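Local coordinates for glyoxalase family protein, putative (Bacillus anthracis, PDB 2QQZ) that is of uncharacterised function but belongs to the glyoxalase/bleomycin resistance protein/dioxygenase superfamily and is a putative glyoxalase family member, at residues V20-E25 with I62-N67; E37-P42 with G50-C55; L81-F86 with D105-Y110. One frame throughout, in Å; residues are numbered along the deposited sequence.

Contact 1 of 3, residues V20-E25 with I62-N67; sequences VGCEEE and IGVEQN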
loop_
_atom_site.group_PDB
_atom_site.type_symbol
_atom_site.label_atom_id
_atom_site.label_comp_id
_atom_site.label_asym_id
_atom_site.label_seq_id
_atom_site.Cartn_x
_atom_site.Cartn_y
_atom_site.Cartn_z
ATOM N N VAL A 20 -8.704 -5.106 17.212
ATOM C CA VAL A 20 -10.001 -5.807 17.290
ATOM C C VAL A 20 -11.079 -4.778 17.659
ATOM O O VAL A 20 -10.836 -3.915 18.497
ATOM C CB VAL A 20 -9.910 -6.898 18.363
ATOM C CG1 VAL A 20 -11.179 -7.686 18.467
ATOM C CG2 VAL A 20 -8.733 -7.822 18.047
ATOM N N GLY A 21 -12.264 -4.877 17.065
ATOM C CA GLY A 21 -13.360 -3.954 17.365
ATOM C C GLY A 21 -13.331 -2.672 16.557
ATOM O O GLY A 21 -14.114 -1.780 16.807
ATOM N N CYS A 22 -12.469 -2.585 15.554
ATOM C CA CYS A 22 -12.214 -1.308 14.856
ATOM C C CYS A 22 -13.315 -0.882 13.871
ATOM O O CYS A 22 -13.255 0.257 13.361
ATOM C CB CYS A 22 -10.915 -1.410 14.032
ATOM S SG CYS A 22 -11.080 -2.696 12.717
ATOM N N GLU A 23 -14.277 -1.778 13.574
ATOM C CA GLU A 23 -15.120 -1.623 12.377
ATOM C C GLU A 23 -15.909 -0.330 12.369
ATOM O O GLU A 23 -16.021 0.315 11.330
ATOM C CB GLU A 23 -16.046 -2.834 12.194
ATOM C CG GLU A 23 -15.339 -4.153 11.856
ATOM C CD GLU A 23 -14.806 -4.923 13.066
ATOM O OE1 GLU A 23 -14.921 -4.438 14.212
ATOM O OE2 GLU A 23 -14.251 -6.022 12.858
ATOM N N GLU A 24 -16.465 0.058 13.515
ATOM C CA GLU A 24 -17.282 1.272 13.575
ATOM C C GLU A 24 -16.431 2.512 13.227
ATOM O O GLU A 24 -16.783 3.309 12.325
ATOM C CB GLU A 24 -17.857 1.442 14.969
ATOM C CG GLU A 24 -19.337 1.653 15.041
ATOM C CD GLU A 24 -19.790 1.743 16.497
ATOM O OE1 GLU A 24 -18.966 2.220 17.329
ATOM O OE2 GLU A 24 -20.942 1.324 16.827
ATOM N N GLU A 25 -15.310 2.641 13.932
ATOM C CA GLU A 25 -14.353 3.742 13.712
ATOM C C GLU A 25 -13.755 3.750 12.306
ATOM O O GLU A 25 -13.555 4.807 11.714
ATOM C CB GLU A 25 -13.235 3.701 14.747
ATOM C CG GLU A 25 -13.586 4.405 15.998
ATOM C CD GLU A 25 -12.365 4.653 16.862
ATOM O OE1 GLU A 25 -12.040 5.844 17.115
ATOM O OE2 GLU A 25 -11.718 3.653 17.266
ATOM N N ILE A 62 -9.050 -3.063 5.704
ATOM C CA ILE A 62 -8.709 -2.818 7.131
ATOM C C ILE A 62 -8.800 -4.169 7.810
ATOM O O ILE A 62 -9.903 -4.751 7.935
ATOM C CB ILE A 62 -9.659 -1.784 7.785
ATOM C CG1 ILE A 62 -9.775 -0.483 6.941
ATOM C CG2 ILE A 62 -9.208 -1.558 9.221
ATOM C CD1 ILE A 62 -8.353 0.129 6.661
ATOM N N GLY A 63 -7.638 -4.691 8.232
ATOM C CA GLY A 63 -7.541 -6.005 8.836
ATOM C C GLY A 63 -7.233 -5.887 10.320
ATOM O O GLY A 63 -6.347 -5.101 10.756
ATOM N N VAL A 64 -7.957 -6.687 11.091
ATOM C CA VAL A 64 -7.924 -6.685 12.548
ATOM C C VAL A 64 -6.634 -7.364 13.002
ATOM O O VAL A 64 -6.263 -8.443 12.468
ATOM C CB VAL A 64 -9.172 -7.418 13.122
ATOM C CG1 VAL A 64 -8.876 -7.967 14.464
ATOM C CG2 VAL A 64 -10.300 -6.455 13.263
ATOM N N GLU A 65 -5.947 -6.736 13.977
ATOM C CA GLU A 65 -4.738 -7.326 14.549
ATOM C C GLU A 65 -4.740 -7.209 16.063
ATOM O O GLU A 65 -4.776 -6.101 16.633
ATOM C CB GLU A 65 -3.482 -6.662 13.956
ATOM C CG GLU A 65 -3.293 -6.879 12.444
ATOM C CD GLU A 65 -3.008 -8.344 12.022
ATOM O OE1 GLU A 65 -2.787 -9.215 12.899
ATOM O OE2 GLU A 65 -2.990 -8.623 10.789
ATOM N N GLN A 66 -4.708 -8.339 16.750
ATOM C CA GLN A 66 -4.621 -8.305 18.147
ATOM C C GLN A 66 -3.321 -7.629 18.608
ATOM O O GLN A 66 -3.318 -6.922 19.630
ATOM C CB GLN A 66 -4.640 -9.741 18.635
ATOM C CG GLN A 66 -4.535 -9.891 20.010
ATOM C CD GLN A 66 -4.315 -11.350 20.354
ATOM O OE1 GLN A 66 -4.012 -12.186 19.485
ATOM N NE2 GLN A 66 -4.470 -11.661 21.603
ATOM N N ASN A 67 -2.253 -7.824 17.831
ATOM C CA ASN A 67 -0.955 -7.194 18.142
ATOM C C ASN A 67 -0.748 -5.952 17.272
ATOM O O ASN A 67 0.312 -5.705 16.781
ATOM C CB ASN A 67 0.177 -8.183 17.970
ATOM C CG ASN A 67 0.172 -9.257 19.037
ATOM O OD1 ASN A 67 0.295 -10.452 18.722
ATOM N ND2 ASN A 67 0.003 -8.851 20.301
HETATM O O HOH W 1 -6.344 -5.217 19.023
#

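Contact 2 of 3, residues E37-P42 with G50-C55; sequences EEIPKP and GCWFKC. With SO4 (sulfate ion), chain C.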
loop_
_atom_site.group_PDB
_atom_site.type_symbol
_atom_site.label_atom_id
_atom_site.label_comp_id
_atom_site.label_asym_id
_atom_site.label_seq_id
_atom_site.Cartn_x
_atom_site.Cartn_y
_atom_site.Cartn_z
ATOM N N GLU A 37 -16.236 4.068 -0.671
ATOM C CA GLU A 37 -17.380 3.143 -0.673
ATOM C C GLU A 37 -17.033 1.804 0.010
ATOM O O GLU A 37 -16.133 1.093 -0.445
ATOM C CB GLU A 37 -17.832 2.901 -2.132
ATOM C CG GLU A 37 -19.039 2.029 -2.249
ATOM C CD GLU A 37 -19.435 1.794 -3.716
ATOM O OE1 GLU A 37 -18.581 1.291 -4.484
ATOM O OE2 GLU A 37 -20.572 2.136 -4.117
ATOM N N GLU A 38 -17.749 1.452 1.073
ATOM C CA GLU A 38 -17.579 0.129 1.691
ATOM C C GLU A 38 -18.000 -1.048 0.762
ATOM O O GLU A 38 -19.011 -1.001 0.080
ATOM C CB GLU A 38 -18.239 0.025 3.064
ATOM C CG GLU A 38 -17.767 -1.272 3.738
ATOM C CD GLU A 38 -18.267 -1.536 5.126
ATOM O OE1 GLU A 38 -18.909 -0.644 5.734
ATOM O OE2 GLU A 38 -17.950 -2.658 5.617
ATOM N N ILE A 39 -17.181 -2.077 0.722
ATOM C CA ILE A 39 -17.328 -3.235 -0.151
ATOM C C ILE A 39 -17.537 -4.456 0.781
ATOM O O ILE A 39 -16.782 -4.622 1.739
ATOM C CB ILE A 39 -15.970 -3.390 -0.914
ATOM C CG1 ILE A 39 -15.856 -2.326 -1.971
ATOM C CG2 ILE A 39 -15.812 -4.749 -1.574
ATOM C CD1 ILE A 39 -17.240 -2.062 -2.680
ATOM N N PRO A 40 -18.525 -5.337 0.506
ATOM C CA PRO A 40 -18.662 -6.487 1.428
ATOM C C PRO A 40 -17.492 -7.474 1.294
ATOM O O PRO A 40 -16.990 -7.713 0.202
ATOM C CB PRO A 40 -19.980 -7.153 0.999
ATOM C CG PRO A 40 -20.368 -6.546 -0.328
ATOM C CD PRO A 40 -19.504 -5.355 -0.610
ATOM N N LYS A 41 -17.052 -8.047 2.405
ATOM C CA LYS A 41 -15.961 -9.001 2.364
ATOM C C LYS A 41 -16.495 -10.357 1.907
ATOM O O LYS A 41 -17.684 -10.634 2.112
ATOM C CB LYS A 41 -15.351 -9.149 3.762
ATOM C CG LYS A 41 -14.592 -7.946 4.251
ATOM C CD LYS A 41 -13.965 -8.234 5.596
ATOM C CE LYS A 41 -12.736 -9.116 5.470
ATOM N NZ LYS A 41 -11.952 -9.164 6.755
ATOM N N PRO A 42 -15.631 -11.214 1.313
ATOM C CA PRO A 42 -16.038 -12.582 1.018
ATOM C C PRO A 42 -16.599 -13.228 2.261
ATOM O O PRO A 42 -16.116 -12.966 3.368
ATOM C CB PRO A 42 -14.722 -13.249 0.630
ATOM C CG PRO A 42 -13.965 -12.175 -0.010
ATOM C CD PRO A 42 -14.258 -10.964 0.844
ATOM N N GLY A 50 -13.032 -6.606 10.459
ATOM C CA GLY A 50 -12.370 -5.636 9.613
ATOM C C GLY A 50 -13.334 -5.252 8.511
ATOM O O GLY A 50 -14.474 -5.720 8.493
ATOM N N CYS A 51 -12.906 -4.371 7.620
ATOM C CA CYS A 51 -13.715 -3.915 6.510
ATOM C C CYS A 51 -12.888 -3.541 5.303
ATOM O O CYS A 51 -11.679 -3.314 5.410
ATOM C CB CYS A 51 -14.680 -2.795 6.901
ATOM S SG CYS A 51 -14.303 -1.847 8.334
ATOM N N TRP A 52 -13.563 -3.496 4.145
ATOM C CA TRP A 52 -12.949 -3.226 2.855
ATOM C C TRP A 52 -13.610 -2.008 2.261
ATOM O O TRP A 52 -14.818 -1.839 2.397
ATOM C CB TRP A 52 -13.182 -4.407 1.907
ATOM C CG TRP A 52 -12.372 -5.661 2.265
ATOM C CD1 TRP A 52 -11.688 -5.889 3.426
ATOM C CD2 TRP A 52 -12.164 -6.828 1.435
ATOM N NE1 TRP A 52 -11.048 -7.107 3.380
ATOM C CE2 TRP A 52 -11.357 -7.737 2.194
ATOM C CE3 TRP A 52 -12.634 -7.220 0.149
ATOM C CZ2 TRP A 52 -10.960 -9.018 1.698
ATOM C CZ3 TRP A 52 -12.233 -8.481 -0.358
ATOM C CH2 TRP A 52 -11.404 -9.361 0.421
ATOM N N PHE A 53 -12.818 -1.177 1.588
ATOM C CA PHE A 53 -13.339 0.056 0.985
ATOM C C PHE A 53 -12.772 0.121 -0.420
ATOM O O PHE A 53 -11.668 -0.337 -0.645
ATOM C CB PHE A 53 -12.999 1.310 1.795
ATOM C CG PHE A 53 -13.528 1.266 3.185
ATOM C CD1 PHE A 53 -14.785 1.778 3.479
ATOM C CD2 PHE A 53 -12.791 0.652 4.202
ATOM C CE1 PHE A 53 -15.301 1.697 4.761
ATOM C CE2 PHE A 53 -13.298 0.552 5.497
ATOM C CZ PHE A 53 -14.548 1.082 5.777
ATOM N N LYS A 54 -13.576 0.607 -1.362
ATOM C CA LYS A 54 -13.178 0.771 -2.753
ATOM C C LYS A 54 -12.470 2.113 -2.983
ATOM O O LYS A 54 -12.952 3.128 -2.509
ATOM C CB LYS A 54 -14.472 0.747 -3.585
ATOM C CG LYS A 54 -14.257 0.803 -5.075
ATOM C CD LYS A 54 -15.579 0.967 -5.849
ATOM C CE LYS A 54 -15.250 1.450 -7.253
ATOM N NZ LYS A 54 -14.528 0.349 -7.968
ATOM N N CYS A 55 -11.336 2.118 -3.694
ATOM C CA CYS A 55 -10.741 3.357 -4.249
ATOM C C CYS A 55 -10.372 3.166 -5.723
ATOM O O CYS A 55 -9.323 2.557 -6.038
ATOM C CB CYS A 55 -9.512 3.809 -3.444
ATOM S SG CYS A 55 -8.421 2.501 -2.875
HETATM S S SO4 C . -8.741 -9.844 5.464
HETATM O O1 SO4 C . -9.137 -9.088 4.262
HETATM O O2 SO4 C . -9.851 -10.621 6.058
HETATM O O3 SO4 C . -8.284 -8.851 6.448
HETATM O O4 SO4 C . -7.687 -10.787 5.111
HETATM O O HOH W 2 -14.910 4.769 -3.366
HETATM O O HOH W 3 -16.463 -4.367 4.395
HETATM O O HOH W 4 -10.320 -6.807 6.326
#

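Contact 3 of 3, residues L81-F86 with D105-Y110; sequences LKIDEF and DVIRFY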
loop_
_atom_site.group_PDB
_atom_site.type_symbol
_atom_site.label_atom_id
_atom_site.label_comp_id
_atom_site.label_asym_id
_atom_site.label_seq_id
_atom_site.Cartn_x
_atom_site.Cartn_y
_atom_site.Cartn_z
ATOM N N LEU A 81 -8.496 13.736 -7.070
ATOM C CA LEU A 81 -8.886 14.860 -7.925
ATOM C C LEU A 81 -9.236 16.068 -7.074
ATOM O O LEU A 81 -9.957 15.915 -6.070
ATOM C CB LEU A 81 -10.126 14.489 -8.701
ATOM C CG LEU A 81 -9.953 13.779 -10.022
ATOM C CD1 LEU A 81 -11.375 13.519 -10.678
ATOM C CD2 LEU A 81 -9.107 14.658 -10.947
ATOM N N LYS A 82 -8.733 17.260 -7.437
ATOM C CA LYS A 82 -9.157 18.509 -6.784
ATOM C C LYS A 82 -8.741 18.461 -5.317
ATOM O O LYS A 82 -9.534 18.729 -4.424
ATOM C CB LYS A 82 -10.685 18.691 -6.936
ATOM C CG LYS A 82 -11.197 20.120 -6.919
ATOM C CD LYS A 82 -11.394 20.611 -8.262
ATOM C CE LYS A 82 -11.400 22.132 -8.302
ATOM N NZ LYS A 82 -12.654 22.770 -7.800
ATOM N N ILE A 83 -7.487 18.074 -5.072
ATOM C CA ILE A 83 -6.982 17.860 -3.718
ATOM C C ILE A 83 -7.194 19.043 -2.742
ATOM O O ILE A 83 -7.424 18.812 -1.553
ATOM C CB ILE A 83 -5.461 17.482 -3.743
ATOM C CG1 ILE A 83 -5.023 16.984 -2.384
ATOM C CG2 ILE A 83 -4.596 18.656 -4.243
ATOM C CD1 ILE A 83 -3.905 15.923 -2.479
ATOM N N ASP A 84 -7.093 20.252 -3.305
ATOM C CA ASP A 84 -7.322 21.502 -2.627
ATOM C C ASP A 84 -8.631 21.422 -1.851
ATOM O O ASP A 84 -8.664 21.552 -0.622
ATOM C CB ASP A 84 -7.312 22.683 -3.638
ATOM C CG ASP A 84 -7.907 22.320 -5.069
ATOM O OD1 ASP A 84 -7.373 21.405 -5.746
ATOM O OD2 ASP A 84 -8.862 23.007 -5.541
ATOM N N GLU A 85 -9.686 21.143 -2.600
ATOM C CA GLU A 85 -11.072 21.083 -2.131
ATOM C C GLU A 85 -11.293 19.858 -1.209
ATOM O O GLU A 85 -12.038 19.922 -0.224
ATOM C CB GLU A 85 -11.989 21.033 -3.347
ATOM C CG GLU A 85 -13.441 21.109 -3.013
ATOM C CD GLU A 85 -14.353 20.753 -4.207
ATOM O OE1 GLU A 85 -14.126 21.295 -5.325
ATOM O OE2 GLU A 85 -15.298 19.940 -4.016
ATOM N N PHE A 86 -10.649 18.741 -1.535
ATOM C CA PHE A 86 -10.720 17.559 -0.666
ATOM C C PHE A 86 -10.160 17.896 0.702
ATOM O O PHE A 86 -10.801 17.607 1.716
ATOM C CB PHE A 86 -9.942 16.424 -1.288
ATOM C CG PHE A 86 -9.843 15.191 -0.437
ATOM C CD1 PHE A 86 -10.986 14.460 -0.117
ATOM C CD2 PHE A 86 -8.593 14.712 -0.043
ATOM C CE1 PHE A 86 -10.901 13.285 0.618
ATOM C CE2 PHE A 86 -8.493 13.547 0.678
ATOM C CZ PHE A 86 -9.660 12.827 1.004
ATOM N N ASP A 105 6.413 18.999 -7.903
ATOM C CA ASP A 105 5.537 18.579 -9.003
ATOM C C ASP A 105 4.176 18.018 -8.491
ATOM O O ASP A 105 3.242 17.769 -9.272
ATOM C CB ASP A 105 6.271 17.506 -9.847
ATOM C CG ASP A 105 7.044 16.479 -8.985
ATOM O OD1 ASP A 105 7.899 16.891 -8.170
ATOM O OD2 ASP A 105 6.810 15.247 -9.133
ATOM N N VAL A 106 4.071 17.847 -7.176
ATOM C CA VAL A 106 2.935 17.178 -6.554
ATOM C C VAL A 106 2.455 17.931 -5.310
ATOM O O VAL A 106 3.235 18.395 -4.479
ATOM C CB VAL A 106 3.269 15.698 -6.212
ATOM C CG1 VAL A 106 2.151 15.054 -5.446
ATOM C CG2 VAL A 106 3.497 14.853 -7.486
ATOM N N ILE A 107 1.151 18.041 -5.160
ATOM C CA ILE A 107 0.584 18.565 -3.942
ATOM C C ILE A 107 0.247 17.359 -3.123
ATOM O O ILE A 107 -0.309 16.373 -3.642
ATOM C CB ILE A 107 -0.713 19.383 -4.235
ATOM C CG1 ILE A 107 -0.362 20.557 -5.151
ATOM C CG2 ILE A 107 -1.411 19.850 -2.921
ATOM C CD1 ILE A 107 -1.561 21.408 -5.628
ATOM N N ARG A 108 0.532 17.405 -1.834
ATOM C CA ARG A 108 0.217 16.237 -1.030
ATOM C C ARG A 108 0.221 16.532 0.445
ATOM O O ARG A 108 0.804 17.515 0.908
ATOM C CB ARG A 108 1.215 15.135 -1.346
ATOM C CG ARG A 108 2.599 15.414 -0.843
ATOM C CD ARG A 108 3.479 14.295 -1.247
ATOM N NE ARG A 108 4.851 14.666 -0.858
ATOM C CZ ARG A 108 5.894 13.837 -0.813
ATOM N NH1 ARG A 108 5.762 12.554 -1.149
ATOM N NH2 ARG A 108 7.072 14.320 -0.456
ATOM N N PHE A 109 -0.414 15.662 1.200
ATOM C CA PHE A 109 -0.495 15.843 2.646
ATOM C C PHE A 109 -0.809 14.506 3.308
ATOM O O PHE A 109 -1.315 13.555 2.638
ATOM C CB PHE A 109 -1.543 16.905 3.016
ATOM C CG PHE A 109 -2.976 16.530 2.695
ATOM C CD1 PHE A 109 -3.748 15.830 3.617
ATOM C CD2 PHE A 109 -3.553 16.892 1.484
ATOM C CE1 PHE A 109 -5.062 15.519 3.350
ATOM C CE2 PHE A 109 -4.887 16.565 1.179
ATOM C CZ PHE A 109 -5.633 15.867 2.092
ATOM N N TYR A 110 -0.547 14.432 4.618
ATOM C CA TYR A 110 -0.778 13.199 5.374
ATOM C C TYR A 110 -1.870 13.461 6.371
ATOM O O TYR A 110 -2.034 14.577 6.854
ATOM C CB TYR A 110 0.469 12.791 6.145
ATOM C CG TYR A 110 1.720 12.784 5.336
ATOM C CD1 TYR A 110 1.864 11.900 4.267
ATOM C CD2 TYR A 110 2.800 13.601 5.668
ATOM C CE1 TYR A 110 3.021 11.865 3.506
ATOM C CE2 TYR A 110 3.995 13.551 4.911
ATOM C CZ TYR A 110 4.077 12.702 3.831
ATOM O OH TYR A 110 5.224 12.598 3.046
#

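Contact 1 of 3, residues V20-E25 with I62-N67
Water 1 supplies the polar link between V20 and E65: it accepts from V20 N at 3.0 Å and donates to E65 O, also at 3.0 Å. With V20 N and E65 O themselves 4.1 Å apart and no direct hydrogen bond joining V20-E25 to I62-N67, the water joins two backbone groups that are too far from each other to bond directly. The rest is mostly apolar packing, and V64 is its hub, each methyl serving a different partner. V64 CG1 lies 3.6 Å from V20 CG2, and the same V20 methyl also reaches toward Q66 CA. V64 CG2 turns to C22, with C22 SG 3.9 Å away. The chi1 of 63° at C22 holds the sulfur between backbone N and carbonyl carbon, directed at the strand, where I62 CG2 is its second neighbour at 4.1 Å. E23 adds a van der Waals contact of another kind, a carboxylate oxygen on a methyl: the side chain folds back at chi2 (84°), bringing OE2 to 4.0 Å from V64 CG2, and that oxygen accepts a hydrogen bond from G50 N. The contact thus packs the link from strand 8-18 to helix 23-33 against residues I62 and V64 of inner strand 58-64, in the first βαβββ module, as in the vicinal oxygen chelate fold of the glyoxalase family.

Contact 2 of 3, residues E37-P42 with G50-C55
Backbone hydrogen bonds join E37-P42 to G50-C55 on either side of the non-hydrogen-bonded pair E38-F53: K54 N to E37 O (2.8 Å, nearly straight) and I39 N to W52 O (2.9 Å), the latter donor lying above the carbonyl plane. The strands run antiparallel but splayed, at 129°. Water 3 fills in where they diverge, donating to I39 O and E38 OE2 and accepting from W52 N; E38 OE2 also forms a salt bridge with R27.

Apolar packing centres on the W52 indole. K41 CG sits over its five-membered ring, 3.6 Å from the centroid and 5° off the normal, a CH-pi contact, while P42 CD approaches CH2 of the six-membered ring at 3.3 Å. H61 stacks on the same indole.

Polar contacts with the anion gather at the sulfate, probably a crystallisation component. The bend of K41 at chi3 brings NZ to 2.7 Å from sulfate O2, and W52 NE1 donates to O1 in the indole plane at 2.9 Å, along a bent path (136°). R48 NE is a further donor. Altogether this is a beta hairpin at the edge of a glyoxalase-fold sheet, with an anion site beside its connecting loop.

Contact 3 of 3, residues L81-F86 with D105-Y110
I83 is the principal bump of this interface, pushing its branched side chain from the first turn of helix 83-92 into the hollow between I107 and F109, whose side chains leave the strand on the same face. Its two branches divide the work. The CG2 methyl meets I107 CG2 at 3.6 Å, while the other branch, with CG1 anti to the backbone N (chi1 -168°), turns to F109, where CG1 lies 3.6 Å from CE2. CD1 goes deeper, to 3.8 Å from I107 O and close to F109 CE2, so the tip of I83 rests on the strand backbone between its two neighbours. I83 slides past both of these side chains in the opposite direction.

F109 is the answering bump. Its CG sits between the backbone N and the carbonyl carbon (chi1 66°), and the ring projects to the helix, entering the notch between I83 and F86, one turn apart. Both touch it at its edge, near the ring plane: I83 CG1 at CE2, and F86 CD2 at CZ, 3.8 Å away. The two phenylalanine side chains cross obliquely. No hydrogen bond spans the segments.

Beyond them, F121 of strand 118-124 meets F86 edge-to-face, and K87 and L90 extend the helix cover over F109. Y7 and I8 of the second subunit also pack on F86. Helix 83-92 therefore lies against the sheet formed by strands 76-80, 118-124, 106-112 and 98-100.

In the fold
From the N terminus, strand 8-18 leads into V20-E25, where contact 1 opens; it closes 37 residues later at I62-N67. Contact 2 is nested inside that loop, joining strand 37-39 to strand 51-55 across a short connection. The two touch directly: I62 N lies 2.7 Å from C51 O, a probable hydrogen bond between neighbouring strands of the first sheet. Contact 3 follows in series, closing the 81-86 to 105-110 loop between helix 83-92 and strand 106-112 of the second sheet, its centre about 28 Å from that of contact 1. Both sheets have strand order 1-4-3-2, consistent with paired βαβββ modules, and all three contacts reach the second subunit.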